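Side-chain contacts in CT263 (Chlamydia trachomatis, PDB 4QAS), which probably hydrolyses the N-glycosidic bond of a nucleoside such as futalosine in menaquinone synthesis, as an MTAN-like nucleosidase: residues L11-P16 with A20-L25; E33-Y38 with L44-V49; P64-S67 with L71-N74. The protein carries 1 engineered substitution. All coordinates share one frame; numbering follows the deposited sequence.

Contact 1: L11-P16 with A20-L25; sequences LIFADP and ARTLSL
The ring of F13 reaches out from the end of strand 7-13 and lays its far corner against T22 on the helix. CZ of F13 is 3.6 Å from OG1 of T22 and as near to its CB, and the approach is oblique. OG1 and CB of T22 thus both meet CZ of F13, while its CG2 touches that ring and lies 3.8 Å from CD1 of L11, two residues earlier on the same side of the strand. The first torsion of T22 (-65°) sets CG2 anti to the backbone N, which brings the methyl between the leucine and the phenylalanine. This is the first beta-alpha step of the nucleosidase-type alpha/beta fold, in which strand 7-13 of the central sheet runs through a short turn into helix 16-25, with D15 at its N-cap, its OD1 bonded to the N of E18. A threonine, slim and branched at CB, suits a helix face drawn close to large strand side chains. Helix 180-197 adds to the buried layer, with I191 touching both F13 and T22. At the more exposed helix start, CB of A20 is 3.6 Å from O of P16.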
loop_
_atom_site.group_PDB
_atom_site.type_symbol
_atom_site.label_atom_id
_atom_site.label_comp_id
_atom_site.label_asym_id
_atom_site.label_seq_id
_atom_site.Cartn_x
_atom_site.Cartn_y
_atom_site.Cartn_z
ATOM N N LEU A 11 -10.106 -10.200 3.817
ATOM C CA LEU A 11 -10.556 -8.818 3.910
ATOM C C LEU A 11 -11.981 -8.722 3.402
ATOM O O LEU A 11 -12.300 -9.242 2.320
ATOM C CB LEU A 11 -9.694 -7.921 3.036
ATOM C CG LEU A 11 -8.196 -8.005 3.287
ATOM C CD1 LEU A 11 -7.442 -7.014 2.381
ATOM C CD2 LEU A 11 -7.778 -7.769 4.717
ATOM N N ILE A 12 -12.840 -8.071 4.183
ATOM C CA ILE A 12 -14.255 -7.936 3.871
ATOM C C ILE A 12 -14.565 -6.457 3.789
ATOM O O ILE A 12 -14.365 -5.709 4.761
ATOM C CB ILE A 12 -15.153 -8.620 4.908
ATOM C CG1 ILE A 12 -14.787 -10.095 5.037
ATOM C CG2 ILE A 12 -16.596 -8.487 4.497
ATOM C CD1 ILE A 12 -15.387 -10.758 6.227
ATOM N N PHE A 13 -15.071 -6.039 2.642
ATOM C CA PHE A 13 -15.547 -4.685 2.410
ATOM C C PHE A 13 -17.038 -4.731 2.128
ATOM O O PHE A 13 -17.556 -5.699 1.588
ATOM C CB PHE A 13 -14.851 -4.081 1.194
ATOM C CG PHE A 13 -13.374 -3.905 1.364
ATOM C CD1 PHE A 13 -12.863 -2.750 1.937
ATOM C CD2 PHE A 13 -12.481 -4.889 0.941
ATOM C CE1 PHE A 13 -11.505 -2.577 2.083
ATOM C CE2 PHE A 13 -11.127 -4.717 1.104
ATOM C CZ PHE A 13 -10.650 -3.576 1.666
ATOM N N ALA A 14 -17.739 -3.668 2.512
ATOM C CA ALA A 14 -19.175 -3.613 2.299
ATOM C C ALA A 14 -19.534 -3.364 0.847
ATOM O O ALA A 14 -20.551 -3.864 0.376
ATOM C CB ALA A 14 -19.822 -2.528 3.179
ATOM N N ASP A 15 -18.724 -2.589 0.130
ATOM C CA ASP A 15 -19.079 -2.223 -1.230
ATOM C C ASP A 15 -17.815 -1.970 -2.038
ATOM O O ASP A 15 -16.705 -1.924 -1.494
ATOM C CB ASP A 15 -20.047 -1.027 -1.269
ATOM C CG ASP A 15 -19.483 0.213 -0.608
ATOM O OD1 ASP A 15 -18.305 0.550 -0.841
ATOM O OD2 ASP A 15 -20.224 0.872 0.171
ATOM N N PRO A 16 -17.948 -1.845 -3.360
ATOM C CA PRO A 16 -16.740 -1.691 -4.190
ATOM C C PRO A 16 -15.948 -0.429 -3.923
ATOM O O PRO A 16 -14.714 -0.451 -4.048
ATOM C CB PRO A 16 -17.306 -1.659 -5.609
ATOM C CG PRO A 16 -18.549 -2.468 -5.535
ATOM C CD PRO A 16 -19.134 -2.120 -4.192
ATOM N N ALA A 20 -11.815 -0.403 -3.287
ATOM C CA ALA A 20 -11.099 -0.120 -4.534
ATOM C C ALA A 20 -9.593 0.047 -4.329
ATOM O O ALA A 20 -8.789 -0.541 -5.066
ATOM C CB ALA A 20 -11.706 1.115 -5.192
ATOM N N ARG A 21 -9.178 0.877 -3.372
ATOM C CA ARG A 21 -7.744 1.162 -3.280
ATOM C C ARG A 21 -6.971 -0.015 -2.703
ATOM O O ARG A 21 -5.828 -0.247 -3.097
ATOM C CB ARG A 21 -7.480 2.460 -2.520
ATOM C CG ARG A 21 -8.094 3.708 -3.175
ATOM C CD ARG A 21 -7.641 3.960 -4.608
ATOM N NE ARG A 21 -6.215 3.817 -4.759
ATOM C CZ ARG A 21 -5.602 3.613 -5.906
ATOM N NH1 ARG A 21 -6.273 3.733 -7.034
ATOM N NH2 ARG A 21 -4.295 3.401 -5.955
ATOM N N THR A 22 -7.585 -0.817 -1.840
ATOM C CA THR A 22 -6.919 -2.033 -1.390
ATOM C C THR A 22 -6.735 -3.022 -2.533
ATOM O O THR A 22 -5.686 -3.669 -2.638
ATOM C CB THR A 22 -7.701 -2.667 -0.245
ATOM O OG1 THR A 22 -7.671 -1.778 0.885
ATOM C CG2 THR A 22 -7.089 -3.993 0.165
ATOM N N LEU A 23 -7.716 -3.126 -3.424
ATOM C CA LEU A 23 -7.590 -4.014 -4.561
ATOM C C LEU A 23 -6.506 -3.549 -5.519
ATOM O O LEU A 23 -5.961 -4.381 -6.247
ATOM C CB LEU A 23 -8.928 -4.147 -5.274
ATOM C CG LEU A 23 -10.021 -4.940 -4.528
ATOM C CD1 LEU A 23 -11.358 -4.763 -5.214
ATOM C CD2 LEU A 23 -9.641 -6.396 -4.454
ATOM N N SER A 24 -6.144 -2.259 -5.504
ATOM C CA SER A 24 -5.033 -1.776 -6.314
ATOM C C SER A 24 -3.669 -2.080 -5.689
ATOM O O SER A 24 -2.672 -2.072 -6.393
ATOM C CB SER A 24 -5.204 -0.272 -6.538
ATOM O OG SER A 24 -4.311 0.174 -7.506
ATOM N N LEU A 25 -3.606 -2.320 -4.387
ATOM C CA LEU A 25 -2.317 -2.473 -3.702
ATOM C C LEU A 25 -1.576 -3.732 -4.087
ATOM O O LEU A 25 -0.353 -3.766 -3.991
ATOM C CB LEU A 25 -2.532 -2.603 -2.211
ATOM C CG LEU A 25 -2.959 -1.428 -1.410
ATOM C CD1 LEU A 25 -2.944 -1.903 0.075
ATOM C CD2 LEU A 25 -2.031 -0.267 -1.629
#

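Contact 2: E33-Y38 with L44-V49; sequences ENFYTY and LLDVMV
A beta hairpin joins strands 36-40 and 43-49, and this contact is its paired body, with the strand segments antiparallel at 167°. Y36 with V47 and Y38 with L45 are hydrogen-bonded pairs. The bond from L45 N to Y38 O is short and nearly straight (2.8 Å), whereas Y36 N to V47 O is weak at 3.4 Å. Between them T37 and D46 form a non-hydrogen-bonded pair whose side chains lie alongside each other, and OG1 of T37 donates to OD1 of D46 over 2.7 Å, meeting it nearly along the C-O axis. The first torsion of T37 (-171°) turns its hydroxyl to the carboxylate, whose OD2 is held by the OH of Y69. Just before the strand, F35 receives the methyl of M48 over its face, CE lying 3.9 Å from the ring centroid in a CH-pi contact, with the sulfur farther above the same face. Methionine's long, flexible chain suits this reach across to a ring. OD2 of D46 meets the edge of the F35 ring at CE2 (3.6 Å). Beyond the hairpin, strand 7-13 runs parallel to strand 43-49 on its other side, and helix 16-25 covers Y36 and V47 through L23.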
loop_
_atom_site.group_PDB
_atom_site.type_symbol
_atom_site.label_atom_id
_atom_site.label_comp_id
_atom_site.label_asym_id
_atom_site.label_seq_id
_atom_site.Cartn_x
_atom_site.Cartn_y
_atom_site.Cartn_z
ATOM N N GLU A 33 -14.386 -18.939 -8.186
ATOM C CA GLU A 33 -15.474 -18.709 -7.237
ATOM C C GLU A 33 -15.959 -17.265 -7.226
ATOM O O GLU A 33 -16.811 -16.914 -6.402
ATOM C CB GLU A 33 -15.045 -19.118 -5.822
ATOM C CG GLU A 33 -14.793 -20.611 -5.649
ATOM C CD GLU A 33 -13.435 -21.061 -6.164
ATOM O OE1 GLU A 33 -12.472 -20.266 -6.113
ATOM O OE2 GLU A 33 -13.334 -22.221 -6.616
ATOM N N ASN A 34 -15.399 -16.405 -8.072
ATOM C CA ASN A 34 -15.921 -15.063 -8.284
ATOM C C ASN A 34 -15.533 -14.106 -7.165
ATOM O O ASN A 34 -16.276 -13.156 -6.873
ATOM C CB ASN A 34 -17.443 -15.101 -8.461
ATOM C CG ASN A 34 -17.966 -13.942 -9.273
ATOM O OD1 ASN A 34 -17.200 -13.118 -9.758
ATOM N ND2 ASN A 34 -19.286 -13.887 -9.444
ATOM N N PHE A 35 -14.379 -14.314 -6.524
ATOM C CA PHE A 35 -13.851 -13.322 -5.592
ATOM C C PHE A 35 -12.348 -13.169 -5.798
ATOM O O PHE A 35 -11.730 -13.927 -6.538
ATOM C CB PHE A 35 -14.259 -13.577 -4.126
ATOM C CG PHE A 35 -13.662 -14.810 -3.512
ATOM C CD1 PHE A 35 -14.297 -16.039 -3.623
ATOM C CD2 PHE A 35 -12.477 -14.737 -2.796
ATOM C CE1 PHE A 35 -13.748 -17.173 -3.043
ATOM C CE2 PHE A 35 -11.928 -15.852 -2.209
ATOM C CZ PHE A 35 -12.560 -17.080 -2.334
ATOM N N TYR A 36 -11.762 -12.167 -5.136
ATOM C CA TYR A 36 -10.378 -11.795 -5.412
ATOM C C TYR A 36 -9.400 -12.503 -4.496
ATOM O O TYR A 36 -9.648 -12.663 -3.301
ATOM C CB TYR A 36 -10.146 -10.310 -5.205
ATOM C CG TYR A 36 -11.097 -9.421 -5.910
ATOM C CD1 TYR A 36 -10.859 -9.035 -7.202
ATOM C CD2 TYR A 36 -12.219 -8.917 -5.263
ATOM C CE1 TYR A 36 -11.724 -8.186 -7.861
ATOM C CE2 TYR A 36 -13.088 -8.071 -5.908
ATOM C CZ TYR A 36 -12.833 -7.711 -7.209
ATOM O OH TYR A 36 -13.706 -6.862 -7.848
ATOM N N THR A 37 -8.259 -12.893 -5.060
ATOM C CA THR A 37 -7.264 -13.637 -4.305
ATOM C C THR A 37 -5.868 -13.229 -4.750
ATOM O O THR A 37 -5.639 -12.900 -5.919
ATOM C CB THR A 37 -7.472 -15.140 -4.512
ATOM O OG1 THR A 37 -6.635 -15.870 -3.604
ATOM C CG2 THR A 37 -7.169 -15.557 -5.960
ATOM N N TYR A 38 -4.937 -13.308 -3.799
ATOM C CA TYR A 38 -3.529 -13.027 -4.042
ATOM C C TYR A 38 -2.752 -13.828 -3.018
ATOM O O TYR A 38 -3.210 -13.984 -1.886
ATOM C CB TYR A 38 -3.264 -11.535 -3.817
ATOM C CG TYR A 38 -1.801 -11.161 -3.819
ATOM C CD1 TYR A 38 -1.064 -11.249 -4.980
ATOM C CD2 TYR A 38 -1.173 -10.696 -2.674
ATOM C CE1 TYR A 38 0.288 -10.905 -5.020
ATOM C CE2 TYR A 38 0.182 -10.338 -2.708
ATOM C CZ TYR A 38 0.885 -10.449 -3.873
ATOM O OH TYR A 38 2.220 -10.089 -3.892
ATOM N N LEU A 44 -1.826 -15.874 2.240
ATOM C CA LEU A 44 -2.948 -15.834 1.317
ATOM C C LEU A 44 -3.809 -14.652 1.718
ATOM O O LEU A 44 -4.205 -14.523 2.887
ATOM C CB LEU A 44 -3.784 -17.104 1.419
ATOM C CG LEU A 44 -5.100 -17.131 0.623
ATOM C CD1 LEU A 44 -4.817 -17.209 -0.874
ATOM C CD2 LEU A 44 -5.936 -18.314 1.059
ATOM N N LEU A 45 -4.100 -13.789 0.758
ATOM C CA LEU A 45 -4.911 -12.609 0.971
ATOM C C LEU A 45 -6.115 -12.681 0.040
ATOM O O LEU A 45 -5.956 -12.583 -1.182
ATOM C CB LEU A 45 -4.063 -11.368 0.685
ATOM C CG LEU A 45 -4.678 -10.046 1.040
ATOM C CD1 LEU A 45 -4.949 -9.956 2.542
ATOM C CD2 LEU A 45 -3.714 -8.953 0.567
ATOM N N ASP A 46 -7.315 -12.839 0.607
ATOM C CA ASP A 46 -8.538 -12.906 -0.176
ATOM C C ASP A 46 -9.374 -11.684 0.160
ATOM O O ASP A 46 -9.295 -11.143 1.268
ATOM C CB ASP A 46 -9.324 -14.183 0.131
ATOM C CG ASP A 46 -8.662 -15.446 -0.419
ATOM O OD1 ASP A 46 -7.722 -15.323 -1.242
ATOM O OD2 ASP A 46 -9.105 -16.531 -0.007
ATOM N N VAL A 47 -10.197 -11.260 -0.800
ATOM C CA VAL A 47 -11.064 -10.101 -0.607
ATOM C C VAL A 47 -12.469 -10.460 -1.030
ATOM O O VAL A 47 -12.678 -10.940 -2.147
ATOM C CB VAL A 47 -10.572 -8.889 -1.417
ATOM C CG1 VAL A 47 -11.512 -7.711 -1.214
ATOM C CG2 VAL A 47 -9.198 -8.510 -0.982
ATOM N N MET A 48 -13.434 -10.187 -0.155
ATOM C CA MET A 48 -14.851 -10.274 -0.478
ATOM C C MET A 48 -15.510 -8.917 -0.328
ATOM O O MET A 48 -15.220 -8.171 0.602
ATOM C CB MET A 48 -15.512 -11.268 0.433
ATOM C CG MET A 48 -15.042 -12.649 0.091
ATOM S SD MET A 48 -15.723 -13.935 1.126
ATOM C CE MET A 48 -14.851 -15.371 0.499
ATOM N N VAL A 49 -16.403 -8.615 -1.253
ATOM C CA VAL A 49 -17.170 -7.374 -1.264
ATOM C C VAL A 49 -18.639 -7.769 -1.115
ATOM O O VAL A 49 -19.177 -8.509 -1.950
ATOM C CB VAL A 49 -16.935 -6.602 -2.568
ATOM C CG1 VAL A 49 -17.736 -5.297 -2.555
ATOM C CG2 VAL A 49 -15.460 -6.310 -2.756
#

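Contact 3: P64-S67 with L71-N74; sequences PPPS and LWIN
W72 turns the rim of its indole to CB of P65 and the carbonyl of P66, while the ring of P66 comes in from one side of the indole plane; no ring is stacked flat on another. The tryptophan belongs to strand 71-80, a strand of the central sheet in this alpha/beta nucleosidase-like fold, and the prolines lie in the loop that leads into that strand, so the loop folds back on the strand it is about to enter. The six-membered ring does the touching. CH2 of W72, its outermost carbon, lies 3.9 Å from CB of P65, which sits at the indole edge near its plane. The neighbouring CZ2 of W72 is also 3.9 Å from CD of P66, and here the two side chains cross at about a right angle. The first torsion of W72 (-65°), with CG anti to the carbonyl carbon, carries the indole out from the strand toward the loop.

Each residue type fits its place. Prolines have ring carbons but no backbone N-H, so a run of them offers the aromatic an apolar, conformationally restricted surface without a buried donor to satisfy. Tryptophan is broad enough to span from the sheet to the loop while keeping a polar N-H at one edge. The rest of the indole is buried: I147 and A151 of helix 144-153 touch it, as do L10 and I12 of the adjoining strand 7-13. P65 in turn rests on L153 at the end of that helix.

The polar side of the contact runs through the backbone of P66. The O of P66 lies at the indole edge, in plane, 3.5 Å from CZ2 of W72. The direct separation from NE1 is too long for a bond, and a water closes the gap: it accepts from W72 NE1 at 3.0 Å and donates to P66 O at 2.7 Å.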
loop_
_atom_site.group_PDB
_atom_site.type_symbol
_atom_site.label_atom_id
_atom_site.label_comp_id
_atom_site.label_asym_id
_atom_site.label_seq_id
_atom_site.Cartn_x
_atom_site.Cartn_y
_atom_site.Cartn_z
ATOM N N PRO A 64 -23.330 -19.449 4.306
ATOM C CA PRO A 64 -22.483 -19.788 5.457
ATOM C C PRO A 64 -21.195 -18.984 5.441
ATOM O O PRO A 64 -20.741 -18.564 4.371
ATOM C CB PRO A 64 -22.168 -21.272 5.248
ATOM C CG PRO A 64 -22.306 -21.493 3.801
ATOM C CD PRO A 64 -23.374 -20.545 3.321
ATOM N N PRO A 65 -20.629 -18.727 6.621
ATOM C CA PRO A 65 -19.423 -17.918 6.676
ATOM C C PRO A 65 -18.250 -18.661 6.069
ATOM O O PRO A 65 -18.151 -19.897 6.168
ATOM C CB PRO A 65 -19.222 -17.687 8.184
ATOM C CG PRO A 65 -19.886 -18.790 8.827
ATOM C CD PRO A 65 -21.048 -19.171 7.959
ATOM N N PRO A 66 -17.335 -17.950 5.417
ATOM C CA PRO A 66 -16.117 -18.584 4.907
ATOM C C PRO A 66 -15.338 -19.270 6.021
ATOM O O PRO A 66 -15.074 -18.686 7.072
ATOM C CB PRO A 66 -15.334 -17.400 4.329
ATOM C CG PRO A 66 -16.359 -16.400 4.000
ATOM C CD PRO A 66 -17.414 -16.534 5.033
ATOM N N SER A 67 -14.925 -20.495 5.762
ATOM C CA SER A 67 -14.142 -21.266 6.711
ATOM C C SER A 67 -12.661 -21.207 6.335
ATOM O O SER A 67 -12.288 -20.885 5.200
ATOM C CB SER A 67 -14.612 -22.720 6.713
ATOM O OG SER A 67 -14.468 -23.267 5.416
ATOM N N LEU A 71 -7.661 -14.966 10.182
ATOM C CA LEU A 71 -8.089 -13.651 10.629
ATOM C C LEU A 71 -9.000 -13.098 9.558
ATOM O O LEU A 71 -8.731 -13.281 8.362
ATOM C CB LEU A 71 -6.886 -12.713 10.800
ATOM C CG LEU A 71 -7.182 -11.272 11.229
ATOM C CD1 LEU A 71 -7.866 -11.179 12.592
ATOM C CD2 LEU A 71 -5.887 -10.478 11.259
ATOM N N TRP A 72 -10.067 -12.436 9.986
ATOM C CA TRP A 72 -10.855 -11.571 9.121
ATOM C C TRP A 72 -10.601 -10.115 9.507
ATOM O O TRP A 72 -10.552 -9.788 10.697
ATOM C CB TRP A 72 -12.353 -11.817 9.301
ATOM C CG TRP A 72 -12.923 -13.143 8.914
ATOM C CD1 TRP A 72 -12.251 -14.279 8.570
ATOM C CD2 TRP A 72 -14.309 -13.466 8.861
ATOM N NE1 TRP A 72 -13.146 -15.282 8.289
ATOM C CE2 TRP A 72 -14.420 -14.807 8.466
ATOM C CE3 TRP A 72 -15.473 -12.721 9.091
ATOM C CZ2 TRP A 72 -15.650 -15.440 8.312
ATOM C CZ3 TRP A 72 -16.697 -13.347 8.942
ATOM C CH2 TRP A 72 -16.780 -14.693 8.554
ATOM N N ILE A 73 -10.494 -9.231 8.520
ATOM C CA ILE A 73 -10.494 -7.791 8.732
ATOM C C ILE A 73 -11.634 -7.205 7.927
ATOM O O ILE A 73 -11.656 -7.330 6.689
ATOM C CB ILE A 73 -9.160 -7.151 8.329
ATOM C CG1 ILE A 73 -8.015 -7.740 9.154
ATOM C CG2 ILE A 73 -9.244 -5.640 8.521
ATOM C CD1 ILE A 73 -6.652 -7.204 8.783
ATOM N N ASN A 74 -12.574 -6.562 8.619
ATOM C CA ASN A 74 -13.584 -5.756 7.950
ATOM C C ASN A 74 -13.067 -4.338 7.908
ATOM O O ASN A 74 -12.868 -3.719 8.956
ATOM C CB ASN A 74 -14.885 -5.828 8.740
ATOM C CG ASN A 74 -15.921 -4.852 8.265
ATOM O OD1 ASN A 74 -16.660 -4.284 9.095
ATOM N ND2 ASN A 74 -16.028 -4.651 6.955
HETATM O O HOH W 1 -12.673 -18.277 8.251
#

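Strand 7-13 ties the three contacts together, lying between strands 43-49 and 71-80 in one sheet. Its L11 bonds through the backbone to D46 and M48 of contact 2, and its I12 to I73 of contact 3. Contact 1 is the most buried and mainly apolar, chiefly strand side chains against a helix. Contact 2, farther out and partly buried, is mostly backbone pairing, with a threonine-aspartate bond and a methionine-aromatic touch added. Contact 3 is the smallest, a loop packed on a tryptophan of an inner strand, apolar apart from a bridging water. Contacts 2 and 3 meet where SD of M48 packs on CG of P66, 3.8 Å apart.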